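Long-range contacts in acyl-CoA thioester hydrolase ybgC (Escherichia coli K-12, PDB 3GRH), which is a putative thioesterase of the outer membrane, a lipoprotein related to pectinesterases that neither binds pectin nor shows pectinesterase activity: residues S27-P32 and Y407-V412; R103-Q108 and A125-I130; E276-I281 and N299-Q304. All blocks are in the same frame, centred on the assembly; numbering follows the deposited sequence.

How the interactions relate
The three contacts are spread along one right-handed parallel beta-helix. Interaction 1, joining 27-32 to 407-412, ties the N-terminal tail to the chain just after strand 403-407, and within the loop it closes lie both others, one after the other along the sequence. Interaction 2 (103-108 with 125-130) joins the entries of two early strands; its centre is about 43 Å from that of interaction 1, across the centre of the chain. Interaction 3 (276-281 with 299-304) lies at the active site, holding the predicted nucleophile Asp280. The centres of interactions 1 and 2 are about 25 and 36 Å from its own, and the nearest atoms stay about 16 and 21 Å apart, so neither touches it.

Interaction 1. Residues S27-P32 and Y407-V412; sequences SDQTAP and YNNRGV
Ser27 turns its hydroxyl onto the second segment, where OG donates to the backbone O of Asn409 at 2.6 Å. The donor arrives close to the carbonyl plane, tilted 20° from it. With OG opposite its own backbone N (chi1 165°), Ser27 OG also accepts from Gln29 N, two residues on, at 3.1 Å, which closes an ST turn. Ser27 CB meanwhile rests 3.2 Å from Asn408 OD1; the other end of that amide, ND2, is held by Asp356. Asp28 joins through its backbone: a water accepts from Asp28 N and donates to Asn409 O, giving this carbonyl a second donor beside the Ser27 hydroxyl. At Gln29 the side chain runs extended beyond CG and brings OE1 to the backbone of Asn409, whose N donates to it at 3.0 Å. The N-H points fairly straight at OE1 (155°) but approaches from above the plane of the amide, and the CB of Asn409 lies against Gln29 OE1 as well, 3.3 Å away. Gln29 NE2 is fixed by Glu406 OE1 and Ser414 O, so both ends of the amide are held and its rotation is set. A second water accepts from Asn408 N and donates to Gln29 O, so the two backbones are also joined through solvent beside the direct bonds. Thus two segments without regular secondary structure are stitched together by polar side chains, backbone groups and two waters. The contact lays the N-terminal arm along the end of the parallel beta-helix of the pectinesterase family, just beyond strand 403-407, the outermost strand of its face, at the surface and away from the annotated sites.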
loop_
_atom_site.group_PDB
_atom_site.type_symbol
_atom_site.label_atom_id
_atom_site.label_comp_id
_atom_site.label_asym_id
_atom_site.label_seq_id
_atom_site.Cartn_x
_atom_site.Cartn_y
_atom_site.Cartn_z
ATOM N N SER A 27 19.145 -15.594 -12.069
ATOM C CA SER A 27 18.463 -15.776 -10.804
ATOM C C SER A 27 18.600 -17.251 -10.597
ATOM O O SER A 27 18.571 -18.052 -11.570
ATOM C CB SER A 27 16.985 -15.376 -10.956
ATOM O OG SER A 27 16.172 -15.833 -9.878
ATOM N N ASP A 28 18.787 -17.664 -9.359
ATOM C CA ASP A 28 18.800 -19.093 -9.150
ATOM C C ASP A 28 17.431 -19.655 -8.874
ATOM O O ASP A 28 17.329 -20.835 -8.507
ATOM C CB ASP A 28 19.788 -19.502 -8.048
ATOM C CG ASP A 28 20.476 -20.838 -8.342
ATOM O OD1 ASP A 28 19.800 -21.906 -8.294
ATOM O OD2 ASP A 28 21.699 -20.825 -8.611
ATOM N N GLN A 29 16.365 -18.852 -9.022
ATOM C CA GLN A 29 15.026 -19.313 -8.735
ATOM C C GLN A 29 14.453 -20.027 -9.960
ATOM O O GLN A 29 14.389 -19.459 -11.054
ATOM C CB GLN A 29 14.121 -18.121 -8.372
ATOM C CG GLN A 29 14.513 -17.403 -7.137
ATOM C CD GLN A 29 13.415 -16.513 -6.631
ATOM O OE1 GLN A 29 12.777 -15.816 -7.435
ATOM N NE2 GLN A 29 13.239 -16.445 -5.307
ATOM N N THR A 30 14.107 -21.296 -9.776
ATOM C CA THR A 30 13.709 -22.175 -10.907
ATOM C C THR A 30 12.340 -22.736 -10.609
ATOM O O THR A 30 12.104 -23.182 -9.486
ATOM C CB THR A 30 14.749 -23.286 -11.254
ATOM O OG1 THR A 30 14.407 -24.528 -10.644
ATOM C CG2 THR A 30 16.205 -22.905 -10.879
ATOM N N ALA A 31 11.436 -22.604 -11.583
ATOM C CA ALA A 31 10.083 -23.108 -11.490
ATOM C C ALA A 31 10.096 -24.658 -11.455
ATOM O O ALA A 31 10.887 -25.307 -12.141
ATOM C CB ALA A 31 9.260 -22.629 -12.639
ATOM N N PRO A 32 9.163 -25.275 -10.712
ATOM C CA PRO A 32 8.037 -24.662 -10.040
ATOM C C PRO A 32 8.242 -24.216 -8.625
ATOM O O PRO A 32 7.265 -23.730 -8.031
ATOM C CB PRO A 32 7.026 -25.776 -10.076
ATOM C CG PRO A 32 7.853 -26.962 -9.830
ATOM C CD PRO A 32 9.125 -26.736 -10.581
ATOM N N TYR A 407 9.159 -14.721 -9.098
ATOM C CA TYR A 407 9.792 -14.943 -10.408
ATOM C C TYR A 407 11.063 -14.122 -10.607
ATOM O O TYR A 407 11.055 -12.907 -10.409
ATOM C CB TYR A 407 8.818 -14.585 -11.516
ATOM C CG TYR A 407 9.356 -14.742 -12.910
ATOM C CD1 TYR A 407 9.617 -15.979 -13.426
ATOM C CD2 TYR A 407 9.567 -13.622 -13.723
ATOM C CE1 TYR A 407 10.074 -16.133 -14.698
ATOM C CE2 TYR A 407 10.079 -13.773 -14.977
ATOM C CZ TYR A 407 10.283 -15.037 -15.466
ATOM O OH TYR A 407 10.777 -15.166 -16.745
ATOM N N ASN A 408 12.184 -14.807 -10.882
ATOM C CA ASN A 408 13.416 -14.084 -11.281
ATOM C C ASN A 408 13.954 -13.078 -10.237
ATOM O O ASN A 408 14.449 -12.002 -10.569
ATOM C CB ASN A 408 13.174 -13.373 -12.606
ATOM C CG ASN A 408 14.456 -13.054 -13.306
ATOM O OD1 ASN A 408 15.397 -13.855 -13.300
ATOM N ND2 ASN A 408 14.543 -11.861 -13.906
ATOM N N ASN A 409 13.910 -13.477 -8.976
ATOM C CA ASN A 409 14.465 -12.616 -7.923
ATOM C C ASN A 409 15.910 -12.971 -7.682
ATOM O O ASN A 409 16.367 -14.067 -8.041
ATOM C CB ASN A 409 13.650 -12.678 -6.664
ATOM C CG ASN A 409 12.209 -12.236 -6.861
ATOM O OD1 ASN A 409 11.255 -12.856 -6.320
ATOM N ND2 ASN A 409 12.022 -11.143 -7.511
ATOM N N ARG A 410 16.609 -12.049 -7.040
ATOM C CA ARG A 410 18.037 -12.164 -6.775
ATOM C C ARG A 410 18.322 -11.698 -5.362
ATOM O O ARG A 410 17.439 -11.283 -4.637
ATOM C CB ARG A 410 18.811 -11.345 -7.773
ATOM C CG ARG A 410 18.609 -9.881 -7.687
ATOM C CD ARG A 410 19.172 -9.174 -8.901
ATOM N NE ARG A 410 19.156 -7.732 -8.729
ATOM C CZ ARG A 410 18.083 -6.999 -8.994
ATOM N NH1 ARG A 410 17.018 -7.555 -9.521
ATOM N NH2 ARG A 410 18.093 -5.708 -8.755
ATOM N N GLY A 411 19.577 -11.809 -4.954
ATOM C CA GLY A 411 19.892 -11.495 -3.572
ATOM C C GLY A 411 20.003 -12.737 -2.718
ATOM O O GLY A 411 19.504 -13.800 -3.057
ATOM N N VAL A 412 20.689 -12.614 -1.597
ATOM C CA VAL A 412 20.876 -13.737 -0.690
ATOM C C VAL A 412 19.534 -14.319 -0.241
ATOM O O VAL A 412 19.418 -15.512 -0.002
ATOM C CB VAL A 412 21.672 -13.312 0.564
ATOM C CG1 VAL A 412 21.921 -14.503 1.417
ATOM C CG2 VAL A 412 22.980 -12.626 0.175
HETATM O O HOH W 1 18.858 -15.696 -7.302
HETATM O O HOH W 2 12.750 -17.407 -11.892
#

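Interaction 2. Residues R103-Q108 and A125-I130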
loop_
_atom_site.group_PDB
_atom_site.type_symbol
_atom_site.label_atom_id
_atom_site.label_comp_id
_atom_site.label_asym_id
_atom_site.label_seq_id
_atom_site.Cartn_x
_atom_site.Cartn_y
_atom_site.Cartn_z
ATOM N N ARG A 103 -15.612 21.963 -6.789
ATOM C CA ARG A 103 -16.449 21.016 -7.545
ATOM C C ARG A 103 -16.073 20.944 -8.985
ATOM O O ARG A 103 -16.930 20.898 -9.862
ATOM C CB ARG A 103 -17.934 21.311 -7.393
ATOM C CG ARG A 103 -18.287 21.767 -6.038
ATOM C CD ARG A 103 -18.281 20.694 -5.009
ATOM N NE ARG A 103 -18.519 21.298 -3.691
ATOM C CZ ARG A 103 -18.375 20.682 -2.522
ATOM N NH1 ARG A 103 -18.030 19.405 -2.465
ATOM N NH2 ARG A 103 -18.593 21.357 -1.390
ATOM N N THR A 104 -14.775 20.901 -9.229
ATOM C CA THR A 104 -14.275 20.893 -10.591
ATOM C C THR A 104 -13.762 19.527 -11.042
ATOM O O THR A 104 -13.318 18.741 -10.224
ATOM C CB THR A 104 -13.105 21.876 -10.776
ATOM O OG1 THR A 104 -12.724 21.915 -12.173
ATOM C CG2 THR A 104 -11.937 21.550 -9.905
ATOM N N ASN A 105 -13.843 19.295 -12.342
ATOM C CA ASN A 105 -13.323 18.073 -13.009
ATOM C C ASN A 105 -11.831 18.178 -13.308
ATOM O O ASN A 105 -11.138 17.147 -13.574
ATOM C CB ASN A 105 -14.030 17.852 -14.368
ATOM C CG ASN A 105 -15.467 17.457 -14.235
ATOM O OD1 ASN A 105 -15.897 16.920 -13.211
ATOM N ND2 ASN A 105 -16.238 17.706 -15.296
ATOM N N LYS A 106 -11.300 19.388 -13.221
ATOM C CA LYS A 106 -9.909 19.612 -13.507
ATOM C C LYS A 106 -9.066 19.226 -12.324
ATOM O O LYS A 106 -9.435 19.424 -11.168
ATOM C CB LYS A 106 -9.650 21.063 -13.894
ATOM C CG LYS A 106 -9.754 21.284 -15.404
ATOM C CD LYS A 106 -9.141 22.641 -15.870
ATOM C CE LYS A 106 -7.767 22.983 -15.169
ATOM N NZ LYS A 106 -6.607 22.411 -15.993
ATOM N N ARG A 107 -7.894 18.685 -12.636
ATOM C CA ARG A 107 -6.929 18.338 -11.587
ATOM C C ARG A 107 -6.405 19.570 -10.861
ATOM O O ARG A 107 -6.103 20.623 -11.513
ATOM C CB ARG A 107 -5.734 17.589 -12.194
ATOM C CG ARG A 107 -4.725 17.262 -11.243
ATOM C CD ARG A 107 -3.647 16.315 -11.769
ATOM N NE ARG A 107 -4.203 15.014 -12.031
ATOM C CZ ARG A 107 -4.488 14.105 -11.078
ATOM N NH1 ARG A 107 -4.273 14.350 -9.810
ATOM N NH2 ARG A 107 -5.082 12.999 -11.427
ATOM N N GLN A 108 -6.309 19.484 -9.522
ATOM C CA GLN A 108 -5.769 20.558 -8.707
ATOM C C GLN A 108 -4.535 20.143 -8.029
ATOM O O GLN A 108 -4.429 18.984 -7.653
ATOM C CB GLN A 108 -6.763 21.012 -7.691
ATOM C CG GLN A 108 -7.954 21.458 -8.393
ATOM C CD GLN A 108 -8.939 21.978 -7.503
ATOM O OE1 GLN A 108 -8.879 23.143 -7.123
ATOM N NE2 GLN A 108 -9.915 21.159 -7.192
ATOM N N ALA A 125 -13.667 11.461 -2.102
ATOM C CA ALA A 125 -14.074 11.237 -3.484
ATOM C C ALA A 125 -14.592 12.568 -4.049
ATOM O O ALA A 125 -15.267 13.352 -3.371
ATOM C CB ALA A 125 -15.122 10.138 -3.541
ATOM N N ALA A 126 -14.202 12.835 -5.299
ATOM C CA ALA A 126 -14.513 14.095 -5.948
ATOM C C ALA A 126 -14.438 13.832 -7.425
ATOM O O ALA A 126 -13.778 12.924 -7.834
ATOM C CB ALA A 126 -13.472 15.110 -5.582
ATOM N N PRO A 127 -15.093 14.662 -8.208
ATOM C CA PRO A 127 -15.024 14.569 -9.659
ATOM C C PRO A 127 -13.671 14.798 -10.286
ATOM O O PRO A 127 -13.444 14.314 -11.437
ATOM C CB PRO A 127 -15.941 15.688 -10.106
ATOM C CG PRO A 127 -16.131 16.584 -8.953
ATOM C CD PRO A 127 -16.051 15.693 -7.776
ATOM N N GLY A 128 -12.834 15.601 -9.645
ATOM C CA GLY A 128 -11.508 15.873 -10.120
ATOM C C GLY A 128 -10.424 15.263 -9.211
ATOM O O GLY A 128 -10.654 15.034 -7.980
ATOM N N GLY A 129 -9.275 15.010 -9.837
ATOM C CA GLY A 129 -8.074 14.522 -9.132
ATOM C C GLY A 129 -7.359 15.593 -8.325
ATOM O O GLY A 129 -7.386 16.746 -8.626
ATOM N N ILE A 130 -6.778 15.171 -7.215
ATOM C CA ILE A 130 -5.947 16.027 -6.416
ATOM C C ILE A 130 -4.509 15.540 -6.477
ATOM O O ILE A 130 -4.272 14.337 -6.301
ATOM C CB ILE A 130 -6.376 15.982 -4.960
ATOM C CG1 ILE A 130 -7.786 16.520 -4.829
ATOM C CG2 ILE A 130 -5.426 16.871 -4.096
ATOM C CD1 ILE A 130 -7.859 17.980 -4.995
HETATM O O HOH W 3 -9.071 15.582 -12.637
HETATM O O HOH W 4 -9.769 18.464 -8.691
#
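The backbones of Gln108 and Ile130 pair as a parallel bridge, CA to CA 5.1 Å, where Gln108 N donates to Gly129 O at 3.1 Å and with an N-H...O angle of 165°. That carbonyl also receives a CA-H...O contact from Arg107, while Ile130 CA makes another to Gln108 O. Before the bridge the chains stay close, and Gly128 meets Asn105 with so little space that a side chain on Gly128 would clash with Thr104 O and Lys106 O. Two waters add further polar links: one joins Asn105 O to Gly129 N, the other gathers Lys106 O, Gly129 O and Gln108 NE2. Arg107 leaves its backbone with CG opposite N (chi1 178°), then bends at chi3 (-67°), which folds the guanidinium over Gly129. Gly129 CA lies over one face of the guanidinium, 4.1 Å from Arg107 CZ, and Ile130 O stands at its edge, in plane, 3.5 Å from Arg107 NH1. The nitrogens find their hydrogen bonds farther on, NH2 with Gly202 O and NH1 with Thr131 OG1. A leucine in its place would probably leave Gly202 O and Thr131 OG1 without these donors and Gly129 without its flat cover. Asn105 and Pro127 cross at about a right angle, Asn105 OD1 touching Pro127 CB at 3.3 Å, and Gln108 CB packs on Ile130 CD1 at 4.2 Å. The contact lies where strands 108-112 and 130-134, neighbours on one parallel face of the beta-helix, begin. Helix 92-100 covers it through Ala99, which takes Gln108 NE2 on its carbonyl and packs against Ile130; beyond Ile130, strand 204-206 continues the face.

Interaction 3. Residues E276-I281 and N299-Q304; sequences EGDVDI and NSRTQQ
Asp278 OD1 is gripped by two donors, Arg301 NH2 at 2.8 Å and, from its own segment, Val279 N at 2.7 Å. The backbone N-H uses the anti lone pair, whereas NH2 comes from above the carboxylate plane, 40° out of it, although OD1 itself lies near the guanidinium plane. Arg301 holds the acid side-on, its NE donating to the syn lone pair of Asp278 OD2 at 3.0 Å, so the salt bridge is two-pronged with one nitrogen to each oxygen. The two flat groups are nevertheless turned 48° apart. A bend at chi3 (67°) brings NE and NH2 round to the carboxylate, and NH1 is bound by the carbonyls of Asp219 and Gly221. Asp278 OD2 has a further donor in a water, whose O is 2.6 Å away and which accepts in turn from Arg301 N. In this right-handed parallel beta-helix of the pectinesterase family, the bridge ties the turn following strand 274-277 to the loop between strands 294-297 and 307-311, beside the active site: Asp280, the predicted nucleophile, is two residues beyond Asp278 and forms a salt bridge with Arg340, which probably binds substrate by analogy with relatives. Val279, between the two acids, sets CG2 3.8 Å from Arg301 NH2 near the edge of the guanidinium; its side chain comes within about 4 Å of that of Arg340. Thr302 lays its methyl CG2 3.6 Å from Asp278 OD2, while its OG1, turned to its own chain, accepts from Gln304 N in an ST turn.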
loop_
_atom_site.group_PDB
_atom_site.type_symbol
_atom_site.label_atom_id
_atom_site.label_comp_id
_atom_site.label_asym_id
_atom_site.label_seq_id
_atom_site.Cartn_x
_atom_site.Cartn_y
_atom_site.Cartn_z
ATOM N N GLU A 276 8.302 1.394 5.047
ATOM C CA GLU A 276 8.949 0.779 6.241
ATOM C C GLU A 276 7.850 0.302 7.180
ATOM O O GLU A 276 6.825 0.950 7.344
ATOM C CB GLU A 276 9.757 1.862 6.937
ATOM C CG GLU A 276 10.530 1.455 8.146
ATOM C CD GLU A 276 11.442 2.561 8.607
ATOM O OE1 GLU A 276 12.433 2.913 7.882
ATOM O OE2 GLU A 276 11.214 3.062 9.751
ATOM N N GLY A 277 8.067 -0.845 7.786
ATOM C CA GLY A 277 7.200 -1.331 8.827
ATOM C C GLY A 277 7.696 -2.639 9.366
ATOM O O GLY A 277 8.850 -3.000 9.185
ATOM N N ASP A 278 6.801 -3.336 10.057
ATOM C CA ASP A 278 7.120 -4.686 10.519
ATOM C C ASP A 278 6.098 -5.753 10.130
ATOM O O ASP A 278 6.384 -6.624 9.318
ATOM C CB ASP A 278 7.476 -4.720 12.032
ATOM C CG ASP A 278 6.519 -3.959 12.933
ATOM O OD1 ASP A 278 5.273 -3.983 12.757
ATOM O OD2 ASP A 278 7.042 -3.408 13.949
ATOM N N VAL A 279 4.909 -5.673 10.685
ATOM C CA VAL A 279 3.840 -6.665 10.492
ATOM C C VAL A 279 2.823 -6.131 9.498
ATOM O O VAL A 279 2.200 -5.111 9.672
ATOM C CB VAL A 279 3.170 -6.930 11.823
ATOM C CG1 VAL A 279 1.909 -7.808 11.679
ATOM C CG2 VAL A 279 4.183 -7.585 12.760
ATOM N N ASP A 280 2.669 -6.851 8.401
ATOM C CA ASP A 280 1.716 -6.533 7.346
ATOM C C ASP A 280 1.917 -5.132 6.847
ATOM O O ASP A 280 0.970 -4.324 6.863
ATOM C CB ASP A 280 0.301 -6.826 7.855
ATOM C CG ASP A 280 0.091 -8.272 8.288
ATOM O OD1 ASP A 280 0.825 -9.194 7.897
ATOM O OD2 ASP A 280 -0.916 -8.534 9.054
ATOM N N ILE A 281 3.107 -4.869 6.322
ATOM C CA ILE A 281 3.507 -3.546 5.959
ATOM C C ILE A 281 2.609 -3.017 4.840
ATOM O O ILE A 281 2.279 -1.855 4.826
ATOM C CB ILE A 281 4.955 -3.544 5.576
ATOM C CG1 ILE A 281 5.851 -4.120 6.692
ATOM C CG2 ILE A 281 5.405 -2.145 5.165
ATOM C CD1 ILE A 281 7.271 -4.241 6.204
ATOM N N ASN A 299 12.987 -3.882 13.223
ATOM C CA ASN A 299 12.742 -4.774 14.353
ATOM C C ASN A 299 12.825 -4.052 15.708
ATOM O O ASN A 299 13.040 -4.692 16.742
ATOM C CB ASN A 299 13.679 -5.985 14.331
ATOM C CG ASN A 299 15.087 -5.622 14.616
ATOM O OD1 ASN A 299 15.486 -4.452 14.513
ATOM N ND2 ASN A 299 15.903 -6.636 14.919
ATOM N N SER A 300 12.521 -2.752 15.704
ATOM C CA SER A 300 12.561 -1.938 16.919
ATOM C C SER A 300 11.321 -2.133 17.810
ATOM O O SER A 300 11.373 -1.925 19.067
ATOM C CB SER A 300 12.733 -0.468 16.567
ATOM O OG SER A 300 11.973 -0.133 15.441
ATOM N N ARG A 301 10.203 -2.515 17.212
ATOM C CA ARG A 301 8.985 -2.704 17.990
ATOM C C ARG A 301 8.782 -4.189 18.295
ATOM O O ARG A 301 8.398 -4.574 19.406
ATOM C CB ARG A 301 7.751 -2.148 17.257
ATOM C CG ARG A 301 6.492 -2.221 18.048
ATOM C CD ARG A 301 5.337 -1.888 17.180
ATOM N NE ARG A 301 5.082 -2.883 16.125
ATOM C CZ ARG A 301 4.143 -3.818 16.183
ATOM N NH1 ARG A 301 3.398 -3.947 17.288
ATOM N NH2 ARG A 301 3.942 -4.638 15.165
ATOM N N THR A 302 9.044 -5.024 17.296
ATOM C CA THR A 302 8.907 -6.478 17.438
ATOM C C THR A 302 10.079 -7.167 16.802
ATOM O O THR A 302 10.579 -6.752 15.740
ATOM C CB THR A 302 7.552 -7.037 16.924
ATOM O OG1 THR A 302 7.532 -8.476 17.050
ATOM C CG2 THR A 302 7.281 -6.687 15.518
ATOM N N GLN A 303 10.574 -8.181 17.505
ATOM C CA GLN A 303 11.637 -8.979 16.976
ATOM C C GLN A 303 11.161 -10.378 16.612
ATOM O O GLN A 303 11.958 -11.234 16.175
ATOM C CB GLN A 303 12.766 -9.052 18.009
ATOM C CG GLN A 303 13.458 -7.750 18.174
ATOM C CD GLN A 303 14.950 -7.920 18.366
ATOM O OE1 GLN A 303 15.404 -8.847 19.039
ATOM N NE2 GLN A 303 15.728 -7.024 17.754
ATOM N N GLN A 304 9.882 -10.654 16.824
ATOM C CA GLN A 304 9.392 -12.031 16.681
ATOM C C GLN A 304 8.796 -12.369 15.315
ATOM O O GLN A 304 8.636 -13.550 14.977
ATOM C CB GLN A 304 8.319 -12.368 17.730
ATOM C CG GLN A 304 7.256 -11.310 18.027
ATOM C CD GLN A 304 6.468 -11.622 19.307
ATOM O OE1 GLN A 304 6.207 -10.727 20.136
ATOM N NE2 GLN A 304 6.112 -12.905 19.494
HETATM O O HOH W 5 9.515 -3.598 14.626
#